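Local coordinates for protein BSU-2 beta-lactamase (Bacillus subtilis, PDB 6W5E) that probably hydrolyses the beta-lactam ring of penicillin-like antibiotics, as a class D (serine) beta-lactamase with a carboxylated lysine, at residues H31-M37 and L52-K57; L179-A183 and F227-I231; M37-F43 and D257-Y262; Q175-E180 and Y238-T242. All coordinates share one frame; numbering follows the deposited sequence.

How the interactions relate
Interactions 2 and 4 lie 4 Å apart, centre to centre. They share Leu179 and Glu180 and set helix 172-184 against strands 225-233 and 236-244, which are neighbours in the central sheet. Interactions 1 and 3 lie at the edge of the fold, about 20 and 19 Å from the centre of the chain. They share Met37 and tie the N-terminal segment to strand 48-54 and helix 248-261. Interactions 1 and 4 are joined through the sheet, where His53 N is 2.8 Å from Val239 O. Interaction 4 is nearer the active site: Gln175 NE2 bonds to Thr77 OG1, two residues before the carboxylated Lys79. In interaction 2, Leu182 touches Val80, the residue after it.

Interaction 1 of 4, residues H31-M37 and L52-K57; sequences HLNVSKM and LHDLQK
Leu52 pushes its CD2 methyl into a hollow with three walls. Leu32 CD2 and Val34 CG1 each lie 3.9 Å from it, and Met37 SD is closer at 3.7 Å. The Met37 chain turns at its last torsion (chi3 61°), which brings the CE methyl beside the same methyl of Leu52. Val34 CG1 also leans on Asp54 CB, so the valine is a bump between the two strand residues.

The second filled hollow is polar. Asp54, Gln56 and Lys57 form a cup round the His31 ring. His31 NE2 donates to Asp54 OD2 at 2.6 Å, on the syn side of the carboxylate, with an N-H...O angle of 159°. The bond is short, and ring and carboxylate are nearly coplanar. Lys57 curls back so that its NZ stands over one ring face, 3.1 Å above the plane. At ND1, water 1 bridges to Gln56 OE1. Asp54 is held from several sides: Lys57 N reaches OD1 (3.0 Å) from above the carboxylate plane, as an Asx motif, and water 2 links OD2 to Val34 N. The Asx motif ties Asp54 to the turn after the strand, and the water ties it to the N-terminal segment.

The N-terminal segment thus lies across the end of strand 48-54. Tyr238 of neighbouring strand 236-244 touches Val34, Leu52 and Asp54 and bonds to Leu32 O. Phe61 of strand 59-63 packs on Val34 as well.

Interaction 2 of 4, residues L179-A183 and F227-I231; sequences LEKLA and FVGFI
Leu179 meets Val228 in the tight part of this contact. Its CD1 methyl is pressed 3.4 Å from Val228 CB, closer than carbon atoms usually come. Val228 CG2 flanks the same methyl at 3.6 Å. Leu179 CG stands anti to its carbonyl carbon (chi1 -69°), and from there the CD1 branch runs to the strand. The two side chains cross at about a right angle. Leu179 CD1 also reaches the backbone of Gly229, 3.8 Å from its N.

The packing is looser round Phe230. Its ring carries Ala183 CB over one face, a CH-pi contact of 4.3 Å to the centroid, 25° off the normal. Leu182 CD2 comes to the ring edge instead, 3.9 Å from CZ. Leu179 CD2 is more distant, 4.4 Å from CE2. Ala183 is partly exposed and marks the side nearer to solvent. A bound 1,2-ethanediol, probably from the crystallisation liquor, also lies about 4 Å from the Phe230 side chain.

No hydrogen bond crosses the interface. The helix segment runs roughly along the strand, with axes 8.7 Å apart and crossing at -31°. Helix 172-184 therefore packs on one face of the central sheet. Leu179 also touches Val239 and Val241 of strand 236-244. On the other flank, Val228 pairs by its backbone with Lys214 of strand 209-217, the first residue of a KTG motif characteristic of serine beta-lactamases.

Interaction 3 of 4, residues M37-F43 and D257-Y262; sequences MNVDDEF and DILKKY
The Tyr262 ring takes the Met37 CE methyl over one face. This CH-pi contact is 3.9 Å to the centroid and 16° off the normal. Met37 SD stands farther above the same ring, as a Met-aromatic contact. Asn38 O lies at the ring edge, 2.8 Å from Tyr262 OH, and Asn38 N is 2.9 Å from that hydroxyl. The Phe43 ring has Val39 O at its edge, while Ile258 CD1 comes to it obliquely.

The carboxylates of Glu42 and Asp257 are turned 60° apart. Glu42 OE2 lies 2.5 Å from Asp257 OD2 in one of two deposited Asp257 conformers. If that conformer holds, one acid probably carries a proton. Lys261 NZ joins the group. It bonds to Glu42 OE2 (2.9 Å) on the anti side of the carboxylate and makes a salt bridge to Asp41 OD1 (2.9 Å). Water 3 then links NZ to Asn38 O. The Glu42 chain bends at chi2 (-72°), which brings its acid to the lysine and lays CG along Ile258 CG1 at 3.6 Å. Beside these charged groups, Val39 CG1 packs on Ile258 CD1 at 3.8 Å.

The contact fastens the N-terminal segment to the C-terminal end of helix 248-261. Phe50 of strand 48-54 touches both Phe43 and Ile258. From strand 59-63, Tyr63 stacks on Phe43 and Phe61 packs on Val39.

Interaction 4 of 4, residues Q175-E180 and Y238-T242; sequences QETFLE and YVFVT
Glu176 O accepts the helix bond from Glu180 N at 2.8 Å and also lies 4.2 Å from Val239 CG1. The valine thus packs on the carbonyl and on the turn that follows it. Its CG1 methyl, anti to the backbone N (chi1 -178°), meets Leu179 CB at 3.8 Å. Its CG2 methyl reaches Glu180 CA at 4.0 Å. Val241 uses CG2 alone: this methyl fits beside Glu176 N at 3.7 Å and also touches Gln175 CB and Leu179 CD1.

This is helix-on-sheet packing in the penicillin-binding-protein fold of serine beta-lactamases. Helix 172-184 runs roughly antiparallel to strand 236-244, with axes 8.2 Å apart at 150°. The interface is buried, and no hydrogen bond crosses it.

Two polar ends have partners outside the contact. Gln175 NE2 bonds to Thr77, close to the carboxylated Lys79. Glu180 OE2 makes a salt bridge with Lys184. On the opposite side of the strand, Phe240 packs against Thr255 and Leu259 of helix 248-261.

Interaction 1 of 4, residues H31-M37 and L52-K57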
loop_
_atom_site.group_PDB
_atom_site.type_symbol
_atom_site.label_atom_id
_atom_site.label_comp_id
_atom_site.label_asym_id
_atom_site.label_seq_id
_atom_site.Cartn_x
_atom_site.Cartn_y
_atom_site.Cartn_z
ATOM N N HIS A 31 -10.955 23.112 -4.481
ATOM C CA HIS A 31 -9.778 22.265 -4.608
ATOM C C HIS A 31 -8.891 22.405 -3.378
ATOM O O HIS A 31 -8.540 23.523 -2.984
ATOM C CB HIS A 31 -8.990 22.642 -5.861
ATOM C CG HIS A 31 -7.807 21.765 -6.102
ATOM N ND1 HIS A 31 -7.852 20.668 -6.934
ATOM C CD2 HIS A 31 -6.549 21.812 -5.606
ATOM C CE1 HIS A 31 -6.670 20.079 -6.944
ATOM N NE2 HIS A 31 -5.862 20.750 -6.141
ATOM N N LEU A 32 -8.516 21.269 -2.787
ATOM C CA LEU A 32 -7.690 21.280 -1.586
ATOM C C LEU A 32 -6.256 21.657 -1.926
ATOM O O LEU A 32 -5.592 20.981 -2.721
ATOM C CB LEU A 32 -7.714 19.918 -0.902
ATOM C CG LEU A 32 -6.698 19.767 0.234
ATOM C CD1 LEU A 32 -7.088 20.641 1.412
ATOM C CD2 LEU A 32 -6.597 18.318 0.669
ATOM N N ASN A 33 -5.852 22.758 -1.399
ATOM C CA ASN A 33 -4.431 23.200 -1.478
ATOM C C ASN A 33 -3.585 22.546 -0.238
ATOM O O ASN A 33 -3.697 22.907 0.998
ATOM C CB ASN A 33 -4.393 24.716 -1.352
ATOM C CG ASN A 33 -3.004 25.294 -1.421
ATOM O OD1 ASN A 33 -2.037 24.626 -1.250
ATOM N ND2 ASN A 33 -2.927 26.582 -1.674
ATOM N N VAL A 34 -2.724 21.598 -0.594
ATOM C CA VAL A 34 -2.069 20.824 0.459
ATOM C C VAL A 34 -1.041 21.634 1.227
ATOM O O VAL A 34 -0.643 21.236 2.326
ATOM C CB VAL A 34 -1.487 19.492 -0.056
ATOM C CG1 VAL A 34 -2.564 18.685 -0.749
ATOM C CG2 VAL A 34 -0.282 19.738 -0.962
ATOM N N SER A 35 -0.604 22.768 0.688
ATOM C CA SER A 35 0.356 23.599 1.398
ATOM C C SER A 35 -0.267 24.335 2.574
ATOM O O SER A 35 0.462 24.969 3.341
ATOM C CB SER A 35 1.015 24.581 0.430
ATOM O OG SER A 35 0.112 25.614 0.092
ATOM N N LYS A 36 -1.584 24.248 2.749
ATOM C CA LYS A 36 -2.277 24.957 3.816
ATOM C C LYS A 36 -2.686 24.062 4.981
ATOM O O LYS A 36 -3.267 24.568 5.946
ATOM C CB LYS A 36 -3.515 25.661 3.253
ATOM C CG LYS A 36 -3.200 26.765 2.261
ATOM C CD LYS A 36 -3.886 28.065 2.647
ATOM C CE LYS A 36 -3.622 29.160 1.620
ATOM N NZ LYS A 36 -4.870 29.540 0.889
ATOM N N MET A 37 -2.386 22.766 4.937
ATOM C CA MET A 37 -2.948 21.809 5.880
ATOM C C MET A 37 -2.159 21.745 7.185
ATOM O O MET A 37 -1.008 22.175 7.280
ATOM C CB MET A 37 -2.949 20.398 5.300
ATOM C CG MET A 37 -3.572 20.251 3.948
ATOM S SD MET A 37 -3.227 18.585 3.352
ATOM C CE MET A 37 -4.021 17.569 4.598
ATOM N N LEU A 52 0.798 13.742 1.681
ATOM C CA LEU A 52 -0.325 13.911 0.761
ATOM C C LEU A 52 0.161 14.661 -0.467
ATOM O O LEU A 52 0.673 15.781 -0.353
ATOM C CB LEU A 52 -1.489 14.655 1.423
ATOM C CG LEU A 52 -2.794 14.669 0.619
ATOM C CD1 LEU A 52 -3.337 13.252 0.439
ATOM C CD2 LEU A 52 -3.824 15.578 1.284
ATOM N N HIS A 53 -0.001 14.048 -1.636
ATOM C CA HIS A 53 0.425 14.638 -2.896
ATOM C C HIS A 53 -0.783 14.965 -3.764
ATOM O O HIS A 53 -1.588 14.081 -4.070
ATOM C CB HIS A 53 1.358 13.705 -3.666
ATOM C CG HIS A 53 1.802 14.264 -4.981
ATOM N ND1 HIS A 53 2.832 15.171 -5.089
ATOM C CD2 HIS A 53 1.320 14.086 -6.235
ATOM C CE1 HIS A 53 2.984 15.510 -6.356
ATOM N NE2 HIS A 53 2.078 14.868 -7.072
ATOM N N ASP A 54 -0.877 16.229 -4.177
ATOM C CA ASP A 54 -1.889 16.729 -5.103
ATOM C C ASP A 54 -1.425 16.445 -6.530
ATOM O O ASP A 54 -0.466 17.062 -7.009
ATOM C CB ASP A 54 -2.017 18.232 -4.857
ATOM C CG ASP A 54 -3.128 18.895 -5.659
ATOM O OD1 ASP A 54 -3.466 18.427 -6.767
ATOM O OD2 ASP A 54 -3.632 19.941 -5.189
ATOM N N LEU A 55 -2.102 15.514 -7.214
ATOM C CA LEU A 55 -1.683 15.139 -8.564
ATOM C C LEU A 55 -1.899 16.274 -9.561
ATOM O O LEU A 55 -1.028 16.544 -10.396
ATOM C CB LEU A 55 -2.402 13.865 -9.006
ATOM C CG LEU A 55 -1.864 12.590 -8.346
ATOM C CD1 LEU A 55 -2.878 11.454 -8.438
ATOM C CD2 LEU A 55 -0.525 12.195 -8.977
ATOM N N GLN A 56 -3.038 16.963 -9.482
ATOM C CA GLN A 56 -3.332 18.018 -10.447
ATOM C C GLN A 56 -2.340 19.167 -10.344
ATOM O O GLN A 56 -1.915 19.716 -11.365
ATOM C CB GLN A 56 -4.756 18.532 -10.249
ATOM C CG GLN A 56 -5.808 17.736 -10.979
ATOM C CD GLN A 56 -7.190 18.323 -10.800
ATOM O OE1 GLN A 56 -7.359 19.355 -10.143
ATOM N NE2 GLN A 56 -8.188 17.675 -11.388
ATOM N N LYS A 57 -1.956 19.545 -9.125
ATOM C CA LYS A 57 -1.127 20.723 -8.912
ATOM C C LYS A 57 0.349 20.400 -8.733
ATOM O O LYS A 57 1.170 21.323 -8.758
ATOM C CB LYS A 57 -1.614 21.492 -7.679
ATOM C CG LYS A 57 -3.077 21.902 -7.705
ATOM C CD LYS A 57 -3.262 23.276 -7.092
ATOM C CE LYS A 57 -4.340 24.058 -7.802
ATOM N NZ LYS A 57 -5.378 23.122 -8.283
HETATM O O HOH W 1 -9.847 20.672 -9.255
HETATM O O HOH W 2 -2.087 21.394 -3.401
#

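Interaction 2 of 4, residues L179-A183 and F227-I231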
loop_
_atom_site.group_PDB
_atom_site.type_symbol
_atom_site.label_atom_id
_atom_site.label_comp_id
_atom_site.label_asym_id
_atom_site.label_seq_id
_atom_site.Cartn_x
_atom_site.Cartn_y
_atom_site.Cartn_z
ATOM N N LEU A 179 3.805 5.093 -5.463
ATOM C CA LEU A 179 2.348 5.127 -5.602
ATOM C C LEU A 179 1.880 6.254 -6.515
ATOM O O LEU A 179 0.827 6.133 -7.150
ATOM C CB LEU A 179 1.688 5.228 -4.225
ATOM C CG LEU A 179 1.843 3.943 -3.402
ATOM C CD1 LEU A 179 1.510 4.236 -1.958
ATOM C CD2 LEU A 179 0.972 2.809 -3.949
ATOM N N GLU A 180 2.628 7.356 -6.585
ATOM C CA GLU A 180 2.291 8.406 -7.534
ATOM C C GLU A 180 2.432 7.909 -8.970
ATOM O O GLU A 180 1.609 8.235 -9.836
ATOM C CB GLU A 180 3.194 9.615 -7.293
ATOM C CG GLU A 180 2.979 10.740 -8.269
ATOM C CD GLU A 180 3.810 11.967 -7.954
ATOM O OE1 GLU A 180 4.214 12.153 -6.779
ATOM O OE2 GLU A 180 4.063 12.751 -8.898
ATOM N N LYS A 181 3.476 7.123 -9.246
ATOM C CA LYS A 181 3.627 6.532 -10.573
ATOM C C LYS A 181 2.491 5.564 -10.885
ATOM O O LYS A 181 2.003 5.520 -12.022
ATOM C CB LYS A 181 4.976 5.827 -10.683
ATOM C CG LYS A 181 6.158 6.757 -10.512
ATOM C CD LYS A 181 7.452 5.957 -10.411
ATOM C CE LYS A 181 8.675 6.848 -10.306
ATOM N NZ LYS A 181 9.852 6.044 -9.876
ATOM N N LEU A 182 2.053 4.782 -9.894
ATOM C CA LEU A 182 0.917 3.892 -10.115
ATOM C C LEU A 182 -0.363 4.683 -10.380
ATOM O O LEU A 182 -1.130 4.354 -11.292
ATOM C CB LEU A 182 0.748 2.944 -8.924
ATOM C CG LEU A 182 -0.489 2.033 -8.964
ATOM C CD1 LEU A 182 -0.449 1.117 -10.191
ATOM C CD2 LEU A 182 -0.619 1.223 -7.665
ATOM N N ALA A 183 -0.615 5.729 -9.591
ATOM C CA ALA A 183 -1.798 6.554 -9.820
ATOM C C ALA A 183 -1.806 7.132 -11.230
ATOM O O ALA A 183 -2.842 7.133 -11.910
ATOM C CB ALA A 183 -1.850 7.679 -8.790
ATOM N N PHE A 227 -0.753 2.815 6.028
ATOM C CA PHE A 227 -1.897 2.852 5.122
ATOM C C PHE A 227 -1.496 3.742 3.956
ATOM O O PHE A 227 -1.168 4.917 4.151
ATOM C CB PHE A 227 -3.172 3.359 5.807
ATOM C CG PHE A 227 -4.402 3.295 4.932
ATOM C CD1 PHE A 227 -4.870 2.073 4.443
ATOM C CD2 PHE A 227 -5.089 4.451 4.594
ATOM C CE1 PHE A 227 -6.001 2.017 3.643
ATOM C CE2 PHE A 227 -6.224 4.393 3.796
ATOM C CZ PHE A 227 -6.678 3.180 3.323
ATOM N N VAL A 228 -1.464 3.174 2.752
ATOM C CA VAL A 228 -0.937 3.859 1.581
ATOM C C VAL A 228 -1.923 3.718 0.437
ATOM O O VAL A 228 -2.638 2.717 0.336
ATOM C CB VAL A 228 0.465 3.319 1.194
ATOM C CG1 VAL A 228 1.396 3.326 2.415
ATOM C CG2 VAL A 228 0.388 1.918 0.605
ATOM N N GLY A 229 -1.977 4.725 -0.421
ATOM C CA GLY A 229 -2.928 4.625 -1.522
ATOM C C GLY A 229 -3.187 5.980 -2.159
ATOM O O GLY A 229 -2.310 6.842 -2.204
ATOM N N PHE A 230 -4.399 6.127 -2.685
ATOM C CA PHE A 230 -4.771 7.363 -3.346
ATOM C C PHE A 230 -6.280 7.505 -3.295
ATOM O O PHE A 230 -7.006 6.540 -3.054
ATOM C CB PHE A 230 -4.217 7.479 -4.780
ATOM C CG PHE A 230 -3.979 6.166 -5.465
ATOM C CD1 PHE A 230 -5.025 5.440 -6.013
ATOM C CD2 PHE A 230 -2.692 5.658 -5.572
ATOM C CE1 PHE A 230 -4.789 4.234 -6.645
ATOM C CE2 PHE A 230 -2.458 4.452 -6.210
ATOM C CZ PHE A 230 -3.511 3.740 -6.743
ATOM N N ILE A 231 -6.748 8.732 -3.500
ATOM C CA ILE A 231 -8.176 9.019 -3.487
ATOM C C ILE A 231 -8.524 9.833 -4.720
ATOM O O ILE A 231 -7.838 10.809 -5.046
ATOM C CB ILE A 231 -8.638 9.715 -2.187
ATOM C CG1 ILE A 231 -10.138 10.017 -2.255
ATOM C CG2 ILE A 231 -7.819 10.995 -1.881
ATOM C CD1 ILE A 231 -10.758 10.277 -0.915
#

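Interaction 3 of 4, residues M37-F43 and D257-Y262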
loop_
_atom_site.group_PDB
_atom_site.type_symbol
_atom_site.label_atom_id
_atom_site.label_comp_id
_atom_site.label_asym_id
_atom_site.label_seq_id
_atom_site.Cartn_x
_atom_site.Cartn_y
_atom_site.Cartn_z
ATOM N N MET A 37 -2.386 22.766 4.937
ATOM C CA MET A 37 -2.948 21.809 5.880
ATOM C C MET A 37 -2.159 21.745 7.185
ATOM O O MET A 37 -1.008 22.175 7.280
ATOM C CB MET A 37 -2.949 20.398 5.300
ATOM C CG MET A 37 -3.572 20.251 3.948
ATOM S SD MET A 37 -3.227 18.585 3.352
ATOM C CE MET A 37 -4.021 17.569 4.598
ATOM N N ASN A 38 -2.789 21.139 8.190
ATOM C CA ASN A 38 -2.120 20.760 9.427
ATOM C C ASN A 38 -2.769 19.483 9.938
ATOM O O ASN A 38 -3.997 19.384 9.958
ATOM C CB ASN A 38 -2.266 21.861 10.480
ATOM C CG ASN A 38 -1.410 21.604 11.694
ATOM O OD1 ASN A 38 -1.769 20.808 12.561
ATOM N ND2 ASN A 38 -0.266 22.288 11.768
ATOM N N VAL A 39 -1.951 18.511 10.348
ATOM C CA VAL A 39 -2.462 17.230 10.835
ATOM C C VAL A 39 -1.856 16.859 12.190
ATOM O O VAL A 39 -1.939 15.700 12.609
ATOM C CB VAL A 39 -2.286 16.093 9.802
ATOM C CG1 VAL A 39 -2.962 16.458 8.483
ATOM C CG2 VAL A 39 -0.811 15.774 9.591
ATOM N N ASP A 40 -1.253 17.836 12.883
ATOM C CA ASP A 40 -0.573 17.558 14.152
ATOM C C ASP A 40 -1.448 16.748 15.098
ATOM O O ASP A 40 -0.971 15.813 15.752
ATOM C CB ASP A 40 -0.220 18.860 14.870
ATOM C CG ASP A 40 0.916 19.614 14.229
ATOM O OD1 ASP A 40 1.434 19.195 13.176
ATOM O OD2 ASP A 40 1.282 20.661 14.797
ATOM N N ASP A 41 -2.729 17.109 15.220
ATOM C CA ASP A 41 -3.489 16.487 16.301
ATOM C C ASP A 41 -3.889 15.048 16.013
ATOM O O ASP A 41 -4.366 14.360 16.920
ATOM C CB ASP A 41 -4.666 17.349 16.793
ATOM C CG ASP A 41 -5.788 17.493 15.788
ATOM O OD1 ASP A 41 -5.828 16.804 14.752
ATOM O OD2 ASP A 41 -6.668 18.336 16.066
ATOM N N GLU A 42 -3.675 14.565 14.793
ATOM C CA GLU A 42 -3.875 13.155 14.509
ATOM C C GLU A 42 -2.746 12.297 15.058
ATOM O O GLU A 42 -2.914 11.078 15.172
ATOM C CB GLU A 42 -3.951 12.930 13.003
ATOM C CG GLU A 42 -5.073 13.665 12.311
ATOM C CD GLU A 42 -6.433 13.085 12.596
ATOM O OE1 GLU A 42 -6.525 11.908 13.003
ATOM O OE2 GLU A 42 -7.421 13.807 12.368
ATOM N N PHE A 43 -1.613 12.911 15.403
ATOM C CA PHE A 43 -0.410 12.210 15.831
ATOM C C PHE A 43 0.067 12.658 17.201
ATOM O O PHE A 43 1.218 12.388 17.559
ATOM C CB PHE A 43 0.728 12.461 14.842
ATOM C CG PHE A 43 0.481 11.903 13.483
ATOM C CD1 PHE A 43 0.875 10.610 13.169
ATOM C CD2 PHE A 43 -0.139 12.672 12.510
ATOM C CE1 PHE A 43 0.655 10.103 11.914
ATOM C CE2 PHE A 43 -0.366 12.168 11.254
ATOM C CZ PHE A 43 0.028 10.885 10.958
ATOM N N ASP A 257 -9.563 10.007 8.899
ATOM C CA ASP A 257 -9.902 11.235 9.608
ATOM C C ASP A 257 -9.385 12.464 8.868
ATOM O O ASP A 257 -10.117 13.450 8.728
ATOM C CB ASP A 257 -9.404 11.187 11.052
ATOM C CG ASP A 257 -10.281 11.996 11.993
ATOM O OD1 ASP A 257 -11.490 11.703 12.093
ATOM O OD2 ASP A 257 -9.759 12.926 12.637
ATOM N N ILE A 258 -8.143 12.425 8.374
ATOM C CA ILE A 258 -7.582 13.561 7.649
ATOM C C ILE A 258 -8.352 13.808 6.363
ATOM O O ILE A 258 -8.699 14.950 6.038
ATOM C CB ILE A 258 -6.083 13.338 7.376
ATOM C CG1 ILE A 258 -5.295 13.297 8.692
ATOM C CG2 ILE A 258 -5.548 14.418 6.443
ATOM C CD1 ILE A 258 -3.889 12.764 8.538
ATOM N N LEU A 259 -8.626 12.742 5.607
ATOM C CA LEU A 259 -9.297 12.915 4.321
ATOM C C LEU A 259 -10.718 13.436 4.494
ATOM O O LEU A 259 -11.221 14.153 3.622
ATOM C CB LEU A 259 -9.284 11.609 3.524
ATOM C CG LEU A 259 -7.909 11.064 3.130
ATOM C CD1 LEU A 259 -8.060 9.745 2.376
ATOM C CD2 LEU A 259 -7.090 12.066 2.313
ATOM N N LYS A 260 -11.371 13.095 5.608
ATOM C CA LYS A 260 -12.681 13.661 5.918
ATOM C C LYS A 260 -12.567 15.124 6.342
ATOM O O LYS A 260 -13.316 15.978 5.858
ATOM C CB LYS A 260 -13.358 12.838 7.012
ATOM C CG LYS A 260 -13.914 11.504 6.530
ATOM C CD LYS A 260 -14.536 10.724 7.679
ATOM C CE LYS A 260 -15.302 9.527 7.160
ATOM N NZ LYS A 260 -15.859 8.698 8.261
ATOM N N LYS A 261 -11.619 15.431 7.239
ATOM C CA LYS A 261 -11.443 16.801 7.710
ATOM C C LYS A 261 -11.152 17.757 6.568
ATOM O O LYS A 261 -11.526 18.930 6.636
ATOM C CB LYS A 261 -10.263 16.863 8.674
ATOM C CG LYS A 261 -10.529 16.463 10.093
ATOM C CD LYS A 261 -9.223 16.610 10.856
ATOM C CE LYS A 261 -9.414 16.493 12.339
ATOM N NZ LYS A 261 -8.082 16.517 12.974
ATOM N N TYR A 262 -10.450 17.296 5.535
ATOM C CA TYR A 262 -10.033 18.153 4.434
ATOM C C TYR A 262 -10.900 17.982 3.197
ATOM O O TYR A 262 -10.524 18.437 2.112
ATOM C CB TYR A 262 -8.533 17.997 4.158
ATOM C CG TYR A 262 -7.745 18.728 5.218
ATOM C CD1 TYR A 262 -7.479 20.081 5.087
ATOM C CD2 TYR A 262 -7.336 18.083 6.384
ATOM C CE1 TYR A 262 -6.804 20.780 6.072
ATOM C CE2 TYR A 262 -6.656 18.773 7.385
ATOM C CZ TYR A 262 -6.390 20.121 7.213
ATOM O OH TYR A 262 -5.716 20.816 8.193
HETATM O O HOH W 3 -5.763 17.870 11.991
#

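Interaction 4 of 4, residues Q175-E180 and Y238-T242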
loop_
_atom_site.group_PDB
_atom_site.type_symbol
_atom_site.label_atom_id
_atom_site.label_comp_id
_atom_site.label_asym_id
_atom_site.label_seq_id
_atom_site.Cartn_x
_atom_site.Cartn_y
_atom_site.Cartn_z
ATOM N N GLN A 175 7.703 5.300 -0.767
ATOM C CA GLN A 175 6.391 4.726 -1.053
ATOM C C GLN A 175 5.526 5.714 -1.827
ATOM O O GLN A 175 4.845 5.325 -2.786
ATOM C CB GLN A 175 5.702 4.320 0.246
ATOM C CG GLN A 175 6.256 3.051 0.882
ATOM C CD GLN A 175 5.272 1.889 0.845
ATOM O OE1 GLN A 175 4.524 1.726 -0.111
ATOM N NE2 GLN A 175 5.278 1.077 1.888
ATOM N N GLU A 176 5.540 6.994 -1.429
ATOM C CA GLU A 176 4.763 8.001 -2.150
ATOM C C GLU A 176 5.186 8.070 -3.609
ATOM O O GLU A 176 4.342 8.165 -4.505
ATOM C CB GLU A 176 4.905 9.382 -1.504
ATOM C CG GLU A 176 3.951 10.445 -2.100
ATOM C CD GLU A 176 4.358 10.976 -3.498
ATOM O OE1 GLU A 176 5.563 10.964 -3.826
ATOM O OE2 GLU A 176 3.476 11.408 -4.280
ATOM N N THR A 177 6.498 8.070 -3.860
ATOM C CA THR A 177 7.002 8.180 -5.222
ATOM C C THR A 177 6.488 7.036 -6.073
ATOM O O THR A 177 5.998 7.246 -7.190
ATOM C CB THR A 177 8.528 8.197 -5.178
ATOM O OG1 THR A 177 8.937 9.387 -4.502
ATOM C CG2 THR A 177 9.145 8.151 -6.584
ATOM N N PHE A 178 6.563 5.817 -5.540
ATOM C CA PHE A 178 6.068 4.651 -6.258
ATOM C C PHE A 178 4.570 4.759 -6.505
ATOM O O PHE A 178 4.094 4.543 -7.627
ATOM C CB PHE A 178 6.388 3.393 -5.455
ATOM C CG PHE A 178 5.668 2.169 -5.938
ATOM C CD1 PHE A 178 5.985 1.588 -7.158
ATOM C CD2 PHE A 178 4.654 1.617 -5.179
ATOM C CE1 PHE A 178 5.303 0.472 -7.604
ATOM C CE2 PHE A 178 3.971 0.503 -5.619
ATOM C CZ PHE A 178 4.298 -0.073 -6.835
ATOM N N LEU A 179 3.805 5.093 -5.463
ATOM C CA LEU A 179 2.348 5.127 -5.602
ATOM C C LEU A 179 1.880 6.254 -6.515
ATOM O O LEU A 179 0.827 6.133 -7.150
ATOM C CB LEU A 179 1.688 5.228 -4.225
ATOM C CG LEU A 179 1.843 3.943 -3.402
ATOM C CD1 LEU A 179 1.510 4.236 -1.958
ATOM C CD2 LEU A 179 0.972 2.809 -3.949
ATOM N N GLU A 180 2.628 7.356 -6.585
ATOM C CA GLU A 180 2.291 8.406 -7.534
ATOM C C GLU A 180 2.432 7.909 -8.970
ATOM O O GLU A 180 1.609 8.235 -9.836
ATOM C CB GLU A 180 3.194 9.615 -7.293
ATOM C CG GLU A 180 2.979 10.740 -8.269
ATOM C CD GLU A 180 3.810 11.967 -7.954
ATOM O OE1 GLU A 180 4.214 12.153 -6.779
ATOM O OE2 GLU A 180 4.063 12.751 -8.898
ATOM N N TYR A 238 -5.423 12.484 -5.238
ATOM C CA TYR A 238 -4.363 12.713 -4.269
ATOM C C TYR A 238 -3.773 11.375 -3.856
ATOM O O TYR A 238 -4.502 10.389 -3.724
ATOM C CB TYR A 238 -4.905 13.423 -3.021
ATOM C CG TYR A 238 -5.415 14.822 -3.279
ATOM C CD1 TYR A 238 -6.648 15.036 -3.886
ATOM C CD2 TYR A 238 -4.664 15.928 -2.904
ATOM C CE1 TYR A 238 -7.107 16.321 -4.129
ATOM C CE2 TYR A 238 -5.114 17.210 -3.138
ATOM C CZ TYR A 238 -6.326 17.399 -3.750
ATOM O OH TYR A 238 -6.770 18.679 -3.980
ATOM N N VAL A 239 -2.456 11.348 -3.657
ATOM C CA VAL A 239 -1.726 10.158 -3.227
ATOM C C VAL A 239 -1.332 10.351 -1.768
ATOM O O VAL A 239 -0.859 11.430 -1.385
ATOM C CB VAL A 239 -0.482 9.929 -4.105
ATOM C CG1 VAL A 239 0.226 8.659 -3.677
ATOM C CG2 VAL A 239 -0.856 9.879 -5.599
ATOM N N PHE A 240 -1.531 9.323 -0.944
ATOM C CA PHE A 240 -1.221 9.443 0.478
ATOM C C PHE A 240 -0.393 8.268 0.983
ATOM O O PHE A 240 -0.494 7.135 0.486
ATOM C CB PHE A 240 -2.492 9.589 1.341
ATOM C CG PHE A 240 -3.438 8.432 1.201
ATOM C CD1 PHE A 240 -3.223 7.251 1.902
ATOM C CD2 PHE A 240 -4.539 8.520 0.362
ATOM C CE1 PHE A 240 -4.072 6.162 1.746
ATOM C CE2 PHE A 240 -5.400 7.439 0.216
ATOM C CZ PHE A 240 -5.164 6.264 0.912
ATOM N N VAL A 241 0.408 8.551 2.011
ATOM C CA VAL A 241 1.133 7.540 2.769
ATOM C C VAL A 241 1.081 7.931 4.235
ATOM O O VAL A 241 1.468 9.046 4.603
ATOM C CB VAL A 241 2.603 7.443 2.314
ATOM C CG1 VAL A 241 3.434 6.630 3.299
ATOM C CG2 VAL A 241 2.690 6.813 0.934
ATOM N N THR A 242 0.623 7.008 5.075
ATOM C CA THR A 242 0.655 7.159 6.522
ATOM C C THR A 242 1.447 6.008 7.118
ATOM O O THR A 242 1.278 4.854 6.711
ATOM C CB THR A 242 -0.761 7.158 7.085
ATOM O OG1 THR A 242 -1.496 8.210 6.458
ATOM C CG2 THR A 242 -0.752 7.373 8.601
#